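Local coordinates for filamentation induced by cAMP protein Fic (Desulfovibrio alaskensis, PDB 4RGL), which belongs to the Fic/DOC family and joins a largely helical Fic domain to a C-terminal domain of the helix-turn-helix class, at residues R49-T63 and E84-E96. Sequence-based numbering, arbitrary orientation.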
loop_
_atom_site.group_PDB
_atom_site.type_symbol
_atom_site.label_atom_id
_atom_site.label_comp_id
_atom_site.label_asym_id
_atom_site.label_seq_id
_atom_site.Cartn_x
_atom_site.Cartn_y
_atom_site.Cartn_z
ATOM N N ARG A 49 0.973 2.520 0.598
ATOM C CA ARG A 49 2.045 2.097 -0.301
ATOM C C ARG A 49 3.262 1.596 0.504
ATOM O O ARG A 49 3.798 0.537 0.195
ATOM C CB ARG A 49 2.446 3.252 -1.241
ATOM C CG ARG A 49 3.591 2.915 -2.221
ATOM C CD ARG A 49 3.306 1.675 -3.081
ATOM N NE ARG A 49 2.002 1.745 -3.758
ATOM C CZ ARG A 49 1.795 2.365 -4.917
ATOM N NH1 ARG A 49 2.773 3.049 -5.495
ATOM N NH2 ARG A 49 0.597 2.353 -5.475
ATOM N N ILE A 50 3.638 2.322 1.590
ATOM C CA ILE A 50 4.753 1.924 2.454
ATOM C C ILE A 50 4.438 0.556 3.120
ATOM O O ILE A 50 5.305 -0.323 3.148
ATOM C CB ILE A 50 5.064 3.026 3.511
ATOM C CG1 ILE A 50 5.638 4.300 2.824
ATOM C CG2 ILE A 50 6.026 2.502 4.584
ATOM C CD1 ILE A 50 5.919 5.508 3.790
ATOM N N ARG A 51 3.168 0.358 3.583
ATOM C CA ARG A 51 2.726 -0.917 4.171
ATOM C C ARG A 51 2.837 -2.057 3.152
ATOM O O ARG A 51 3.322 -3.138 3.493
ATOM C CB ARG A 51 1.283 -0.812 4.690
ATOM C CG ARG A 51 1.141 0.032 5.949
ATOM C CD ARG A 51 -0.299 0.105 6.405
ATOM N NE ARG A 51 -0.815 -1.212 6.781
ATOM C CZ ARG A 51 -2.105 -1.488 6.927
ATOM N NH1 ARG A 51 -3.021 -0.558 6.678
ATOM N NH2 ARG A 51 -2.494 -2.707 7.272
ATOM N N THR A 52 2.396 -1.809 1.892
ATOM C CA THR A 52 2.499 -2.787 0.800
ATOM C C THR A 52 3.979 -3.198 0.575
ATOM O O THR A 52 4.292 -4.391 0.532
ATOM C CB THR A 52 1.884 -2.196 -0.491
ATOM O OG1 THR A 52 0.470 -2.119 -0.337
ATOM C CG2 THR A 52 2.228 -3.014 -1.737
ATOM N N ILE A 53 4.872 -2.208 0.465
ATOM C CA ILE A 53 6.285 -2.447 0.202
ATOM C C ILE A 53 6.924 -3.203 1.376
ATOM O O ILE A 53 7.536 -4.251 1.165
ATOM C CB ILE A 53 7.018 -1.104 -0.083
ATOM C CG1 ILE A 53 6.501 -0.475 -1.411
ATOM C CG2 ILE A 53 8.535 -1.304 -0.121
ATOM C CD1 ILE A 53 6.814 0.973 -1.578
ATOM N N GLN A 54 6.745 -2.695 2.612
ATOM C CA GLN A 54 7.337 -3.311 3.793
ATOM C C GLN A 54 6.890 -4.774 3.925
ATOM O O GLN A 54 7.728 -5.649 4.094
ATOM C CB GLN A 54 6.975 -2.517 5.060
ATOM C CG GLN A 54 7.706 -2.991 6.329
ATOM C CD GLN A 54 7.127 -4.262 6.895
ATOM O OE1 GLN A 54 5.912 -4.444 6.964
ATOM N NE2 GLN A 54 7.985 -5.135 7.371
ATOM N N ALA A 55 5.574 -5.038 3.807
ATOM C CA ALA A 55 5.043 -6.396 3.953
ATOM C C ALA A 55 5.525 -7.310 2.817
ATOM O O ALA A 55 6.004 -8.410 3.088
ATOM C CB ALA A 55 3.526 -6.367 3.992
ATOM N N SER A 56 5.437 -6.838 1.545
ATOM C CA SER A 56 5.882 -7.633 0.381
ATOM C C SER A 56 7.355 -8.042 0.530
ATOM O O SER A 56 7.696 -9.203 0.288
ATOM C CB SER A 56 5.683 -6.848 -0.915
ATOM O OG SER A 56 6.055 -7.608 -2.053
ATOM N N LEU A 57 8.210 -7.110 1.013
ATOM C CA LEU A 57 9.632 -7.393 1.237
ATOM C C LEU A 57 9.833 -8.252 2.495
ATOM O O LEU A 57 10.720 -9.105 2.516
ATOM C CB LEU A 57 10.440 -6.082 1.356
ATOM C CG LEU A 57 10.636 -5.286 0.050
ATOM C CD1 LEU A 57 11.208 -3.936 0.328
ATOM C CD2 LEU A 57 11.530 -6.020 -0.902
ATOM N N ALA A 58 8.986 -8.050 3.533
ATOM C CA ALA A 58 9.073 -8.832 4.779
ATOM C C ALA A 58 8.813 -10.310 4.513
ATOM O O ALA A 58 9.444 -11.167 5.138
ATOM C CB ALA A 58 8.079 -8.304 5.804
ATOM N N ILE A 59 7.898 -10.617 3.554
ATOM C CA ILE A 59 7.577 -12.001 3.181
ATOM C C ILE A 59 8.824 -12.690 2.616
ATOM O O ILE A 59 9.037 -13.877 2.866
ATOM C CB ILE A 59 6.396 -12.048 2.167
ATOM C CG1 ILE A 59 5.108 -11.444 2.789
ATOM C CG2 ILE A 59 6.151 -13.491 1.678
ATOM C CD1 ILE A 59 3.915 -11.276 1.781
ATOM N N GLU A 60 9.680 -11.927 1.909
ATOM C CA GLU A 60 10.900 -12.475 1.327
ATOM C C GLU A 60 12.103 -12.256 2.283
ATOM O O GLU A 60 13.245 -12.110 1.833
ATOM C CB GLU A 60 11.167 -11.866 -0.060
ATOM C CG GLU A 60 10.017 -12.074 -1.049
ATOM C CD GLU A 60 9.621 -13.521 -1.328
ATOM O OE1 GLU A 60 10.455 -14.430 -1.098
ATOM O OE2 GLU A 60 8.503 -13.734 -1.849
ATOM N N ASN A 61 11.829 -12.271 3.606
ATOM C CA ASN A 61 12.836 -12.293 4.671
ATOM C C ASN A 61 13.652 -10.966 4.757
ATOM O O ASN A 61 14.772 -10.975 5.275
ATOM C CB ASN A 61 13.788 -13.486 4.489
ATOM C CG ASN A 61 13.075 -14.823 4.476
ATOM O OD1 ASN A 61 12.080 -15.040 5.190
ATOM N ND2 ASN A 61 13.587 -15.760 3.689
ATOM N N ASN A 62 13.032 -9.823 4.400
ATOM C CA ASN A 62 13.658 -8.514 4.636
ATOM C C ASN A 62 13.374 -8.086 6.078
ATOM O O ASN A 62 12.214 -8.071 6.500
ATOM C CB ASN A 62 13.154 -7.471 3.627
ATOM C CG ASN A 62 13.895 -6.155 3.674
ATOM O OD1 ASN A 62 13.953 -5.481 4.705
ATOM N ND2 ASN A 62 14.348 -5.696 2.520
ATOM N N THR A 63 14.429 -7.855 6.863
ATOM C CA THR A 63 14.303 -7.670 8.313
ATOM C C THR A 63 13.931 -6.201 8.706
ATOM O O THR A 63 13.753 -5.922 9.900
ATOM C CB THR A 63 15.604 -8.083 9.009
ATOM O OG1 THR A 63 16.651 -7.196 8.611
ATOM C CG2 THR A 63 15.994 -9.535 8.712
ATOM N N GLU A 84 19.276 -4.403 2.018
ATOM C CA GLU A 84 17.864 -4.343 2.404
ATOM C C GLU A 84 17.286 -2.955 2.146
ATOM O O GLU A 84 16.132 -2.836 1.738
ATOM C CB GLU A 84 17.681 -4.720 3.880
ATOM C CG GLU A 84 17.804 -6.208 4.152
ATOM C CD GLU A 84 17.394 -6.619 5.554
ATOM O OE1 GLU A 84 17.398 -5.750 6.457
ATOM O OE2 GLU A 84 17.077 -7.815 5.753
ATOM N N ILE A 85 18.086 -1.902 2.391
ATOM C CA ILE A 85 17.651 -0.522 2.177
ATOM C C ILE A 85 17.474 -0.256 0.657
ATOM O O ILE A 85 16.513 0.408 0.260
ATOM C CB ILE A 85 18.656 0.482 2.831
ATOM C CG1 ILE A 85 18.787 0.212 4.362
ATOM C CG2 ILE A 85 18.231 1.927 2.567
ATOM C CD1 ILE A 85 19.911 1.016 5.069
ATOM N N GLN A 86 18.354 -0.851 -0.190
ATOM C CA GLN A 86 18.236 -0.698 -1.640
ATOM C C GLN A 86 17.058 -1.482 -2.187
ATOM O O GLN A 86 16.467 -1.068 -3.184
ATOM C CB GLN A 86 19.513 -1.116 -2.350
ATOM C CG GLN A 86 20.368 0.078 -2.777
ATOM C CD GLN A 86 19.603 1.058 -3.661
ATOM O OE1 GLN A 86 19.571 2.265 -3.405
ATOM N NE2 GLN A 86 18.958 0.553 -4.701
ATOM N N GLU A 87 16.691 -2.606 -1.533
ATOM C CA GLU A 87 15.492 -3.345 -1.915
ATOM C C GLU A 87 14.264 -2.447 -1.779
ATOM O O GLU A 87 13.430 -2.406 -2.683
ATOM C CB GLU A 87 15.323 -4.619 -1.061
ATOM C CG GLU A 87 16.307 -5.727 -1.401
ATOM C CD GLU A 87 16.022 -7.061 -0.730
ATOM O OE1 GLU A 87 14.944 -7.196 -0.106
ATOM O OE2 GLU A 87 16.843 -7.992 -0.892
ATOM N N VAL A 88 14.208 -1.645 -0.680
ATOM C CA VAL A 88 13.102 -0.718 -0.410
ATOM C C VAL A 88 13.080 0.409 -1.458
ATOM O O VAL A 88 12.025 0.704 -2.018
ATOM C CB VAL A 88 13.190 -0.137 1.030
ATOM C CG1 VAL A 88 12.106 0.911 1.265
ATOM C CG2 VAL A 88 13.106 -1.246 2.073
ATOM N N ARG A 89 14.240 1.046 -1.708
ATOM C CA ARG A 89 14.334 2.128 -2.685
ATOM C C ARG A 89 13.869 1.648 -4.065
ATOM O O ARG A 89 13.031 2.297 -4.688
ATOM C CB ARG A 89 15.774 2.680 -2.766
ATOM C CG ARG A 89 16.283 3.304 -1.464
ATOM C CD ARG A 89 17.499 4.176 -1.719
ATOM N NE ARG A 89 18.068 4.707 -0.478
ATOM C CZ ARG A 89 19.126 4.181 0.137
ATOM N NH1 ARG A 89 19.740 3.118 -0.375
ATOM N NH2 ARG A 89 19.583 4.719 1.261
ATOM N N ASN A 90 14.369 0.469 -4.513
ATOM C CA ASN A 90 13.983 -0.114 -5.807
ATOM C C ASN A 90 12.489 -0.446 -5.839
ATOM O O ASN A 90 11.815 -0.145 -6.829
ATOM C CB ASN A 90 14.809 -1.377 -6.106
ATOM C CG ASN A 90 16.246 -1.104 -6.495
ATOM O OD1 ASN A 90 16.730 0.033 -6.448
ATOM N ND2 ASN A 90 16.945 -2.139 -6.927
ATOM N N ALA A 91 11.964 -1.058 -4.748
ATOM C CA ALA A 91 10.542 -1.403 -4.658
ATOM C C ALA A 91 9.666 -0.151 -4.772
ATOM O O ALA A 91 8.756 -0.112 -5.609
ATOM C CB ALA A 91 10.260 -2.124 -3.356
ATOM N N PHE A 92 9.989 0.910 -3.987
ATOM C CA PHE A 92 9.245 2.171 -4.047
ATOM C C PHE A 92 9.281 2.753 -5.461
ATOM O O PHE A 92 8.256 3.205 -5.966
ATOM C CB PHE A 92 9.800 3.192 -3.032
ATOM C CG PHE A 92 9.182 4.566 -3.162
ATOM C CD1 PHE A 92 7.889 4.811 -2.709
ATOM C CD2 PHE A 92 9.880 5.608 -3.769
ATOM C CE1 PHE A 92 7.303 6.069 -2.869
ATOM C CE2 PHE A 92 9.295 6.865 -3.921
ATOM C CZ PHE A 92 8.017 7.092 -3.461
ATOM N N ALA A 93 10.447 2.706 -6.108
ATOM C CA ALA A 93 10.605 3.201 -7.467
ATOM C C ALA A 93 9.747 2.393 -8.459
ATOM O O ALA A 93 9.164 2.968 -9.387
ATOM C CB ALA A 93 12.066 3.141 -7.871
ATOM N N THR A 94 9.631 1.066 -8.228
ATOM C CA THR A 94 8.908 0.160 -9.121
ATOM C C THR A 94 7.386 0.400 -9.031
ATOM O O THR A 94 6.726 0.533 -10.064
ATOM C CB THR A 94 9.262 -1.300 -8.785
ATOM O OG1 THR A 94 10.680 -1.424 -8.704
ATOM C CG2 THR A 94 8.715 -2.282 -9.807
ATOM N N TYR A 95 6.832 0.463 -7.794
ATOM C CA TYR A 95 5.384 0.656 -7.599
ATOM C C TYR A 95 4.923 2.035 -8.104
ATOM O O TYR A 95 3.791 2.166 -8.568
ATOM C CB TYR A 95 5.002 0.483 -6.120
ATOM C CG TYR A 95 4.835 -0.963 -5.703
ATOM C CD1 TYR A 95 5.929 -1.724 -5.297
ATOM C CD2 TYR A 95 3.576 -1.558 -5.663
ATOM C CE1 TYR A 95 5.782 -3.058 -4.909
ATOM C CE2 TYR A 95 3.412 -2.886 -5.258
ATOM C CZ TYR A 95 4.520 -3.637 -4.895
ATOM O OH TYR A 95 4.374 -4.949 -4.521
ATOM N N GLU A 96 5.803 3.055 -8.040
ATOM C CA GLU A 96 5.441 4.401 -8.493
ATOM C C GLU A 96 5.367 4.472 -10.032
ATOM O O GLU A 96 4.819 5.431 -10.570
ATOM C CB GLU A 96 6.434 5.454 -7.958
ATOM C CG GLU A 96 6.376 5.646 -6.446
ATOM C CD GLU A 96 5.015 6.024 -5.890
ATOM O OE1 GLU A 96 4.449 7.048 -6.339
ATOM O OE2 GLU A 96 4.553 5.343 -4.945
#
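E84 receives T63 with both carboxylate oxygens: T63 OG1 donates to OE1 on its syn lone pair at 2.7 Å, and T63 N reaches OE2 at 2.9 Å in a nearly straight bond (176°) from above the carboxylate plane. Beside this pair the N62 amide lies stacked on the E84 carboxylate. With CG anti to the backbone N (chi1 -172°), N62 sends ND2 to E87 OE1 at 3.1 Å, nearly in its own amide plane, and weakly to E84 O; its OD1 accepts from L64 N. These bonds follow a Schellman motif, with N61 at positive phi, that ends helix 42-59. Segments 49-59 and 84-95 run 129° apart in N-to-C direction, nearer antiparallel than parallel, and helix 66-74 packs against both within the largely helical body of this Fic-family protein. L57 CD1 meets V88 CG2 at 3.7 Å, while I53 CG2 touches A91 CB and I53 CD1 the F92 ring edge. Y95 fits as a knob among R49, T52, I53 and S56, its CE2 3.7 Å from T52 CG2. T52 OG1 bonds to E214 and S56 OG to R194. R49 lies against Y95, whose CD2 is over one guanidinium face; R49 NH1 forms a salt bridge with E96 OE2 (3.0 Å), and R49 NH2 is hydrogen-bonded to A209 O.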